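Local coordinates for flavin reductase domain protein, FMN-binding (Shewanella baltica, PDB 3HMZ), which binds the cofactor FMN and probably acts as an NAD(P)-dependent oxidoreductase of the flavin reductase-like, flavoredoxin family, at residues Gly40-Met45 against Val113-Met118; Gly97-Ala102 against Leu109-Glu114; Cys135-Ile138 against Asn143-Gln146. One frame throughout, in Å; residues are numbered along the deposited sequence.

Contact 1 (Gly40-Met45 against Val113-Met118); sequences GIDNVM and VELFEM. With FMN (flavin mononucleotide), chain B.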
loop_
_atom_site.group_PDB
_atom_site.type_symbol
_atom_site.label_atom_id
_atom_site.label_comp_id
_atom_site.label_asym_id
_atom_site.label_seq_id
_atom_site.Cartn_x
_atom_site.Cartn_y
_atom_site.Cartn_z
ATOM N N GLY A 40 -27.230 12.362 4.890
ATOM C CA GLY A 40 -27.397 11.810 6.227
ATOM C C GLY A 40 -27.242 10.324 6.455
ATOM O O GLY A 40 -27.442 9.868 7.581
ATOM N N ILE A 41 -26.876 9.578 5.425
ATOM C CA ILE A 41 -26.717 8.138 5.512
ATOM C C ILE A 41 -25.205 7.872 5.482
ATOM O O ILE A 41 -24.489 8.429 4.662
ATOM C CB ILE A 41 -27.367 7.394 4.316
ATOM C CG1 ILE A 41 -28.874 7.779 4.177
ATOM C CG2 ILE A 41 -27.170 5.887 4.471
ATOM C CD1 ILE A 41 -29.705 7.345 5.378
ATOM N N ASP A 42 -24.764 7.013 6.371
ATOM C CA ASP A 42 -23.350 6.635 6.504
ATOM C C ASP A 42 -23.085 5.272 5.901
ATOM O O ASP A 42 -23.949 4.396 5.853
ATOM C CB ASP A 42 -22.968 6.617 7.997
ATOM C CG ASP A 42 -22.964 7.995 8.618
ATOM O OD1 ASP A 42 -22.508 8.936 7.967
ATOM O OD2 ASP A 42 -23.354 8.150 9.790
ATOM N N ASN A 43 -21.845 5.082 5.467
ATOM C CA ASN A 43 -21.420 3.806 4.989
ATOM C C ASN A 43 -19.935 3.599 5.259
ATOM O O ASN A 43 -19.195 4.553 5.461
ATOM C CB ASN A 43 -21.679 3.604 3.500
ATOM C CG ASN A 43 -21.745 2.149 3.111
ATOM O OD1 ASN A 43 -21.952 1.267 3.949
ATOM N ND2 ASN A 43 -21.583 1.888 1.813
ATOM N N VAL A 44 -19.565 2.332 5.310
ATOM C CA VAL A 44 -18.185 1.903 5.504
ATOM C C VAL A 44 -17.954 0.688 4.570
ATOM O O VAL A 44 -18.779 -0.207 4.505
ATOM C CB VAL A 44 -17.909 1.482 6.980
ATOM C CG1 VAL A 44 -16.416 1.028 7.169
ATOM C CG2 VAL A 44 -18.346 2.571 7.990
HETATM N N MSE A 45 -16.800 0.664 3.905
HETATM C CA MSE A 45 -16.324 -0.498 3.158
HETATM C C MSE A 45 -14.837 -0.721 3.449
HETATM O O MSE A 45 -14.190 0.136 4.047
HETATM C CB MSE A 45 -16.517 -0.322 1.646
HETATM C CG MSE A 45 -15.745 0.848 1.031
HETATM SE SE MSE A 45 -15.817 0.887 -0.880
HETATM C CE MSE A 45 -14.029 0.329 -1.317
ATOM N N VAL A 113 -20.327 -2.298 13.146
ATOM C CA VAL A 113 -19.630 -1.039 13.027
ATOM C C VAL A 113 -20.257 0.015 13.924
ATOM O O VAL A 113 -21.433 0.357 13.748
ATOM C CB VAL A 113 -19.681 -0.514 11.580
ATOM C CG1 VAL A 113 -19.027 0.884 11.455
ATOM C CG2 VAL A 113 -19.005 -1.533 10.625
ATOM N N GLU A 114 -19.462 0.551 14.838
ATOM C CA GLU A 114 -19.833 1.647 15.729
ATOM C C GLU A 114 -19.164 2.913 15.190
ATOM O O GLU A 114 -17.959 2.929 14.993
ATOM C CB GLU A 114 -19.408 1.385 17.169
ATOM C CG GLU A 114 -19.670 2.538 18.103
ATOM C CD GLU A 114 -19.099 2.311 19.461
ATOM O OE1 GLU A 114 -19.214 1.195 19.958
ATOM O OE2 GLU A 114 -18.543 3.278 20.033
ATOM N N LEU A 115 -19.955 3.939 14.915
ATOM C CA LEU A 115 -19.471 5.187 14.366
ATOM C C LEU A 115 -19.435 6.320 15.417
ATOM O O LEU A 115 -20.210 6.335 16.388
ATOM C CB LEU A 115 -20.357 5.673 13.213
ATOM C CG LEU A 115 -20.442 4.728 12.019
ATOM C CD1 LEU A 115 -21.460 5.257 11.022
ATOM C CD2 LEU A 115 -19.065 4.508 11.377
ATOM N N PHE A 116 -18.559 7.286 15.177
ATOM C CA PHE A 116 -18.487 8.509 15.956
ATOM C C PHE A 116 -18.149 9.671 15.058
ATOM O O PHE A 116 -17.800 9.490 13.894
ATOM C CB PHE A 116 -17.495 8.387 17.123
ATOM C CG PHE A 116 -16.016 8.298 16.724
ATOM C CD1 PHE A 116 -15.431 7.112 16.326
ATOM C CD2 PHE A 116 -15.208 9.429 16.754
ATOM C CE1 PHE A 116 -14.071 7.045 15.985
ATOM C CE2 PHE A 116 -13.856 9.386 16.434
ATOM C CZ PHE A 116 -13.281 8.170 16.044
ATOM N N GLU A 117 -18.266 10.869 15.604
ATOM C CA GLU A 117 -17.966 12.116 14.882
ATOM C C GLU A 117 -16.823 12.834 15.565
ATOM O O GLU A 117 -16.656 12.745 16.790
ATOM C CB GLU A 117 -19.188 12.994 14.807
ATOM C CG GLU A 117 -20.258 12.367 13.901
ATOM C CD GLU A 117 -21.489 13.218 13.730
ATOM O OE1 GLU A 117 -21.747 14.096 14.571
ATOM O OE2 GLU A 117 -22.245 12.945 12.782
HETATM N N MSE A 118 -16.061 13.585 14.782
HETATM C CA MSE A 118 -14.845 14.202 15.319
HETATM C C MSE A 118 -14.458 15.476 14.656
HETATM O O MSE A 118 -14.556 15.542 13.458
HETATM C CB MSE A 118 -13.660 13.205 15.065
HETATM C CG MSE A 118 -12.742 13.255 16.182
HETATM SE SE MSE A 118 -11.178 12.304 16.341
HETATM C CE MSE A 118 -11.090 11.087 14.851
HETATM N N1 FMN B . -13.246 -2.557 -3.114
HETATM C C2 FMN B . -12.689 -1.491 -3.779
HETATM O O2 FMN B . -13.384 -0.850 -4.567
HETATM N N3 FMN B . -11.375 -1.150 -3.522
HETATM C C4 FMN B . -10.580 -1.844 -2.663
HETATM O O4 FMN B . -9.385 -1.478 -2.511
HETATM C C4A FMN B . -11.156 -2.943 -2.007
HETATM N N5 FMN B . -10.424 -3.691 -1.102
HETATM C C5A FMN B . -11.012 -4.652 -0.293
HETATM C C6 FMN B . -10.294 -5.270 0.743
HETATM C C7 FMN B . -10.875 -6.249 1.541
HETATM C C7M FMN B . -10.102 -6.885 2.654
HETATM C C8 FMN B . -12.200 -6.624 1.299
HETATM C C8M FMN B . -12.876 -7.693 2.134
HETATM C C9 FMN B . -12.899 -5.996 0.278
HETATM C C9A FMN B . -12.354 -5.016 -0.537
HETATM N N10 FMN B . -13.050 -4.367 -1.553
HETATM C C10 FMN B . -12.487 -3.298 -2.230
HETATM C "C1'" FMN B . -14.514 -4.619 -1.794
HETATM C "C2'" FMN B . -15.472 -3.643 -1.097
HETATM O "O2'" FMN B . -15.090 -3.391 0.266
HETATM C "C3'" FMN B . -16.852 -4.285 -1.177
HETATM O "O3'" FMN B . -17.253 -4.342 -2.543
HETATM C "C4'" FMN B . -17.902 -3.634 -0.254
HETATM O "O4'" FMN B . -18.947 -4.586 -0.085
HETATM C "C5'" FMN B . -18.475 -2.332 -0.778
HETATM O "O5'" FMN B . -19.475 -1.904 0.147
HETATM P P FMN B . -20.509 -0.753 -0.261
HETATM O O1P FMN B . -21.495 -0.760 0.894
HETATM O O2P FMN B . -19.786 0.551 -0.443
HETATM O O3P FMN B . -21.156 -1.150 -1.562
#
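With its CG1 anti to the backbone N (chi1 -180°), Val44 turns CG2 toward the 113-118 segment, while Leu115, its CG beside its own backbone N (chi1 -61°), holds its two methyls against Val44 and Asp42. Val44 CG2 lies 3.9 Å from Val113 CG1 and 4.0 Å from Leu115 CD2, so one methyl meets two neighbours. Branched aliphatic residues suit this seam, where methyl groups do most of the touching and Val44 CA and Val113 CA stay 8.2 Å apart. Leu115 CD1 rests 3.6 Å from Asp42 CB as the two side chains slide past each other in opposite directions; the aspartate's carboxylate is salt-bridged through OD1 to Arg37. Arg37 also pairs with Glu117 OE2, and so probably offsets the like charges of the two acids.

The other face of strand 41-55 serves the cofactor. Asn43, pointing away from 113-118, donates from ND2 to FMN O1P at 2.8 Å and 173°, a nearly straight bond. Met45, present as selenomethionine, brings CE to 3.3 Å from FMN C2. Here the strand packs on 113-118 with one face and holds FMN with the other, consistent with the FMN-binding split-barrel fold of the flavin reductase family.

Contact 2 (Gly97-Ala102 against Leu109-Glu114); sequences GSQSLA and LNCGVE. With FMN (flavin mononucleotide), chain B; EDO (1,2-ethanediol), chain F.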
loop_
_atom_site.group_PDB
_atom_site.type_symbol
_atom_site.label_atom_id
_atom_site.label_comp_id
_atom_site.label_asym_id
_atom_site.label_seq_id
_atom_site.Cartn_x
_atom_site.Cartn_y
_atom_site.Cartn_z
ATOM N N GLY A 97 -16.344 -5.428 3.745
ATOM C CA GLY A 97 -15.840 -5.662 2.411
ATOM C C GLY A 97 -16.503 -6.806 1.661
ATOM O O GLY A 97 -16.076 -7.130 0.548
ATOM N N SER A 98 -17.529 -7.412 2.267
ATOM C CA SER A 98 -18.232 -8.558 1.689
ATOM C C SER A 98 -19.745 -8.345 1.570
ATOM O O SER A 98 -20.459 -9.254 1.126
ATOM C CB SER A 98 -17.946 -9.790 2.538
ATOM O OG SER A 98 -16.579 -10.077 2.629
ATOM N N GLN A 99 -20.220 -7.165 1.961
ATOM C CA GLN A 99 -21.635 -6.788 1.972
ATOM C C GLN A 99 -21.767 -5.368 1.469
ATOM O O GLN A 99 -20.957 -4.536 1.860
ATOM C CB GLN A 99 -22.120 -6.835 3.438
ATOM C CG GLN A 99 -22.037 -8.223 4.075
ATOM C CD GLN A 99 -22.403 -8.256 5.548
ATOM O OE1 GLN A 99 -23.215 -7.478 6.016
ATOM N NE2 GLN A 99 -21.781 -9.172 6.289
ATOM N N SER A 100 -22.784 -5.063 0.661
ATOM C CA SER A 100 -23.015 -3.697 0.196
ATOM C C SER A 100 -24.220 -3.106 0.872
ATOM O O SER A 100 -25.248 -3.792 1.076
ATOM C CB SER A 100 -23.251 -3.633 -1.325
ATOM O OG SER A 100 -23.513 -2.280 -1.768
ATOM N N LEU A 101 -24.105 -1.829 1.218
ATOM C CA LEU A 101 -25.217 -1.067 1.771
ATOM C C LEU A 101 -26.400 -1.049 0.802
ATOM O O LEU A 101 -27.534 -0.964 1.242
ATOM C CB LEU A 101 -24.794 0.365 2.081
ATOM C CG LEU A 101 -25.823 1.269 2.781
ATOM C CD1 LEU A 101 -26.180 0.751 4.164
ATOM C CD2 LEU A 101 -25.278 2.660 2.833
ATOM N N ALA A 102 -26.136 -1.140 -0.509
ATOM C CA ALA A 102 -27.242 -1.198 -1.503
ATOM C C ALA A 102 -28.189 -2.398 -1.252
ATOM O O ALA A 102 -29.385 -2.336 -1.612
ATOM C CB ALA A 102 -26.674 -1.266 -2.919
ATOM N N LEU A 109 -25.069 -2.041 11.326
ATOM C CA LEU A 109 -25.383 -2.826 12.529
ATOM C C LEU A 109 -25.082 -4.319 12.277
ATOM O O LEU A 109 -24.612 -4.991 13.196
ATOM C CB LEU A 109 -26.773 -2.535 13.146
ATOM C CG LEU A 109 -28.096 -3.065 12.628
ATOM C CD1 LEU A 109 -28.159 -4.603 12.581
ATOM C CD2 LEU A 109 -29.229 -2.571 13.451
ATOM N N ASN A 110 -25.292 -4.830 11.061
ATOM C CA ASN A 110 -24.955 -6.216 10.719
ATOM C C ASN A 110 -23.475 -6.543 10.821
ATOM O O ASN A 110 -23.092 -7.651 11.215
ATOM C CB ASN A 110 -25.361 -6.535 9.265
ATOM C CG ASN A 110 -26.836 -6.424 9.019
ATOM O OD1 ASN A 110 -27.689 -6.355 9.949
ATOM N ND2 ASN A 110 -27.167 -6.361 7.722
ATOM N N CYS A 111 -22.639 -5.571 10.477
ATOM C CA CYS A 111 -21.198 -5.737 10.430
ATOM C C CYS A 111 -20.531 -5.378 11.772
ATOM O O CYS A 111 -19.329 -5.558 11.908
ATOM C CB CYS A 111 -20.597 -4.891 9.298
ATOM S SG CYS A 111 -21.000 -5.453 7.627
ATOM N N GLY A 112 -21.293 -4.885 12.756
ATOM C CA GLY A 112 -20.747 -4.520 14.085
ATOM C C GLY A 112 -19.974 -3.219 14.070
ATOM O O GLY A 112 -19.100 -3.035 14.906
ATOM N N VAL A 113 -20.327 -2.298 13.146
ATOM C CA VAL A 113 -19.630 -1.039 13.027
ATOM C C VAL A 113 -20.257 0.015 13.924
ATOM O O VAL A 113 -21.433 0.357 13.748
ATOM C CB VAL A 113 -19.681 -0.514 11.580
ATOM C CG1 VAL A 113 -19.027 0.884 11.455
ATOM C CG2 VAL A 113 -19.005 -1.533 10.625
ATOM N N GLU A 114 -19.462 0.551 14.838
ATOM C CA GLU A 114 -19.833 1.647 15.729
ATOM C C GLU A 114 -19.164 2.913 15.190
ATOM O O GLU A 114 -17.959 2.929 14.993
ATOM C CB GLU A 114 -19.408 1.385 17.169
ATOM C CG GLU A 114 -19.670 2.538 18.103
ATOM C CD GLU A 114 -19.099 2.311 19.461
ATOM O OE1 GLU A 114 -19.214 1.195 19.958
ATOM O OE2 GLU A 114 -18.543 3.278 20.033
HETATM N N1 FMN B . -13.246 -2.557 -3.114
HETATM C C2 FMN B . -12.689 -1.491 -3.779
HETATM O O2 FMN B . -13.384 -0.850 -4.567
HETATM N N3 FMN B . -11.375 -1.150 -3.522
HETATM C C4 FMN B . -10.580 -1.844 -2.663
HETATM O O4 FMN B . -9.385 -1.478 -2.511
HETATM C C4A FMN B . -11.156 -2.943 -2.007
HETATM N N5 FMN B . -10.424 -3.691 -1.102
HETATM C C5A FMN B . -11.012 -4.652 -0.293
HETATM C C6 FMN B . -10.294 -5.270 0.743
HETATM C C7 FMN B . -10.875 -6.249 1.541
HETATM C C7M FMN B . -10.102 -6.885 2.654
HETATM C C8 FMN B . -12.200 -6.624 1.299
HETATM C C8M FMN B . -12.876 -7.693 2.134
HETATM C C9 FMN B . -12.899 -5.996 0.278
HETATM C C9A FMN B . -12.354 -5.016 -0.537
HETATM N N10 FMN B . -13.050 -4.367 -1.553
HETATM C C10 FMN B . -12.487 -3.298 -2.230
HETATM C "C1'" FMN B . -14.514 -4.619 -1.794
HETATM C "C2'" FMN B . -15.472 -3.643 -1.097
HETATM O "O2'" FMN B . -15.090 -3.391 0.266
HETATM C "C3'" FMN B . -16.852 -4.285 -1.177
HETATM O "O3'" FMN B . -17.253 -4.342 -2.543
HETATM C "C4'" FMN B . -17.902 -3.634 -0.254
HETATM O "O4'" FMN B . -18.947 -4.586 -0.085
HETATM C "C5'" FMN B . -18.475 -2.332 -0.778
HETATM O "O5'" FMN B . -19.475 -1.904 0.147
HETATM P P FMN B . -20.509 -0.753 -0.261
HETATM O O1P FMN B . -21.495 -0.760 0.894
HETATM O O2P FMN B . -19.786 0.551 -0.443
HETATM O O3P FMN B . -21.156 -1.150 -1.562
HETATM C C1 EDO F . -17.776 -7.911 15.173
HETATM O O1 EDO F . -18.916 -7.361 15.862
HETATM C C2 EDO F . -17.613 -7.220 13.831
HETATM O O2 EDO F . -18.500 -7.774 12.883
HETATM O O HOH W 1 -22.737 -9.514 8.934
#
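The side-chain amide of Gln99 has the sulfur of Cys111 above its plane, nearer the oxygen end: SG lies 3.4 Å from Gln99 OE1 and 4.0 Å from Gln99 NE2. The amide of Asn110 stands beside it, the two planes 45° apart, and Asn110 offers OE1 only its CB. At the nitrogen end a water accepts from Gln99 NE2 at 2.8 Å and donates to Asn110 O, linking the loop to the last turn of helix 107-111. Gln99 was modelled in two conformers, so this arrangement describes one of them. The small, weakly polar cysteine suits a buried spot against the face of an amide, where it also packs on Arg95 and Val96 of helix 90-96.

That last turn closes with a Schellman motif at Gly112, whose positive phi is easily adopted without a side chain; its N makes a weak bond to Leu109 O. The 97-102 loop meanwhile cradles the cofactor. Gln99 O receives the ribityl hydroxyl FMN O4', and Leu101 N donates to FMN O1P at 2.8 Å and 172°. With its hydroxyl anti to the backbone N (chi1 179°), Ser100 donates from OG to FMN O3P at 2.6 Å and accepts from Ala102 N at 3.1 Å, an ST turn. Replacing the serine by an alanine removes both bonds, and would probably leave O3P without this donor's grip and the turn at Ala102 N freer to relax. Gly97 passes close to the flavin, where a CB would collide with the methyl FMN C8M.

Contact 3 (Cys135-Ile138 against Asn143-Gln146); sequences CKLI and NQLQ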
loop_
_atom_site.group_PDB
_atom_site.type_symbol
_atom_site.label_atom_id
_atom_site.label_comp_id
_atom_site.label_asym_id
_atom_site.label_seq_id
_atom_site.Cartn_x
_atom_site.Cartn_y
_atom_site.Cartn_z
ATOM N N CYS A 135 -10.543 13.229 4.677
ATOM C CA CYS A 135 -10.125 13.435 3.295
ATOM C C CYS A 135 -11.137 14.240 2.494
ATOM O O CYS A 135 -12.340 14.044 2.599
ATOM C CB CYS A 135 -9.948 12.091 2.601
ATOM S SG CYS A 135 -8.693 11.026 3.338
ATOM N N LYS A 136 -10.595 15.146 1.686
ATOM C CA LYS A 136 -11.367 15.984 0.778
ATOM C C LYS A 136 -10.972 15.556 -0.634
ATOM O O LYS A 136 -9.816 15.702 -1.029
ATOM C CB LYS A 136 -11.065 17.457 0.976
ATOM C CG LYS A 136 -11.883 18.412 0.057
ATOM C CD LYS A 136 -11.432 19.823 0.277
ATOM C CE LYS A 136 -12.274 20.767 -0.579
ATOM N NZ LYS A 136 -11.767 22.175 -0.474
ATOM N N LEU A 137 -11.942 15.061 -1.380
ATOM C CA LEU A 137 -11.735 14.658 -2.757
ATOM C C LEU A 137 -11.219 15.804 -3.637
ATOM O O LEU A 137 -11.698 16.924 -3.543
ATOM C CB LEU A 137 -13.041 14.123 -3.376
ATOM C CG LEU A 137 -13.014 13.553 -4.806
ATOM C CD1 LEU A 137 -12.125 12.288 -4.888
ATOM C CD2 LEU A 137 -14.435 13.301 -5.330
ATOM N N ILE A 138 -10.235 15.498 -4.460
ATOM C CA ILE A 138 -9.763 16.391 -5.538
ATOM C C ILE A 138 -10.350 15.765 -6.809
ATOM O O ILE A 138 -9.814 14.775 -7.306
ATOM C CB ILE A 138 -8.248 16.464 -5.624
ATOM C CG1 ILE A 138 -7.667 16.982 -4.325
ATOM C CG2 ILE A 138 -7.845 17.386 -6.864
ATOM C CD1 ILE A 138 -6.173 16.930 -4.271
ATOM N N ASN A 143 -9.464 10.009 -14.281
ATOM C CA ASN A 143 -8.932 8.956 -13.383
ATOM C C ASN A 143 -10.066 8.135 -12.778
ATOM O O ASN A 143 -9.993 6.900 -12.696
ATOM C CB ASN A 143 -8.135 9.548 -12.218
ATOM C CG ASN A 143 -6.756 10.015 -12.585
ATOM O OD1 ASN A 143 -6.212 9.646 -13.623
ATOM N ND2 ASN A 143 -6.144 10.787 -11.676
ATOM N N GLN A 144 -11.124 8.831 -12.374
ATOM C CA GLN A 144 -12.237 8.150 -11.708
ATOM C C GLN A 144 -13.022 7.223 -12.643
ATOM O O GLN A 144 -13.442 6.116 -12.270
ATOM C CB GLN A 144 -13.130 9.180 -11.006
ATOM C CG GLN A 144 -12.413 9.875 -9.846
ATOM C CD GLN A 144 -13.082 11.139 -9.326
ATOM O OE1 GLN A 144 -12.402 12.032 -8.830
ATOM N NE2 GLN A 144 -14.418 11.225 -9.455
ATOM N N LEU A 145 -13.191 7.662 -13.900
ATOM C CA LEU A 145 -13.914 6.865 -14.875
ATOM C C LEU A 145 -13.077 5.730 -15.454
ATOM O O LEU A 145 -13.519 4.558 -15.488
ATOM C CB LEU A 145 -14.370 7.787 -16.034
ATOM C CG LEU A 145 -15.208 7.106 -17.128
ATOM C CD1 LEU A 145 -16.473 6.477 -16.584
ATOM C CD2 LEU A 145 -15.502 8.159 -18.254
ATOM N N GLN A 146 -11.872 6.085 -15.901
ATOM C CA GLN A 146 -10.978 5.127 -16.575
ATOM C C GLN A 146 -10.317 4.111 -15.650
ATOM O O GLN A 146 -10.188 2.955 -16.006
ATOM C CB GLN A 146 -9.893 5.862 -17.368
ATOM C CG GLN A 146 -10.445 6.758 -18.468
ATOM C CD GLN A 146 -11.311 5.999 -19.424
ATOM O OE1 GLN A 146 -11.041 4.852 -19.739
ATOM N NE2 GLN A 146 -12.366 6.649 -19.899
HETATM O O HOH W 2 -9.891 12.046 -7.724
#
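Polar contact between Gln144 and Ile138 runs through a water, which donates to Ile138 O at 2.8 Å and to Gln144 OE1 at 2.7 Å. Directly, that carbonyl and OE1 are 4.1 Å apart; both are acceptors, and the water supplies the hydrogens they lack. Gln144 OE1 also accepts from the backbone N of Glu140, so two donors grip it and would restrain the amide's rotation. A long, extended glutamine suits the place because it reaches from the helix back to the water on Ile138 O.

Van der Waals contact is slight: the methyl Leu137 CD1 comes within 4.0 Å of the amide oxygen Gln144 OE1, the two side chains coming from opposite directions. Leu137 carries CG opposite its backbone N (chi1 -176°), which sets CD1 against Gln144, and both side chains also lean on Phe150. In topology, helix 141-147 is inserted in the connection between the antiparallel neighbours 131-138 and 149-160 of the main sheet, and the contact joins the helix to strand 131-138 near Ile138.

Across the subunit boundary, Asn143 ND2 bonds to Asn143 OD1 of the second subunit, an amide well fitted to pair with its own copy. Ile138 packs on Tyr147 of that same second subunit.

Contacts 1 and 2 are neighbours, their centres 10 Å apart. They share Val113 and Glu114, where helix 107-111 runs on toward strand 115-116, and they touch where Leu101 CB packs 3.5 Å from Asn43 OD1. Both reach FMN, so strand 41-55 and the 97-102 loop together hold its phosphate. Along the chain 40-45 comes first, then 97-102, and both contacts end within 109-118. Contact 3 lies about 21 Å from contact 1 and 23 Å from contact 2, centre to centre, and opens later in the chain, after both have closed. Contacts 1 and 3 reach the same main antiparallel sheet, which therefore carries cofactor binding in one region and part of the subunit interface in another.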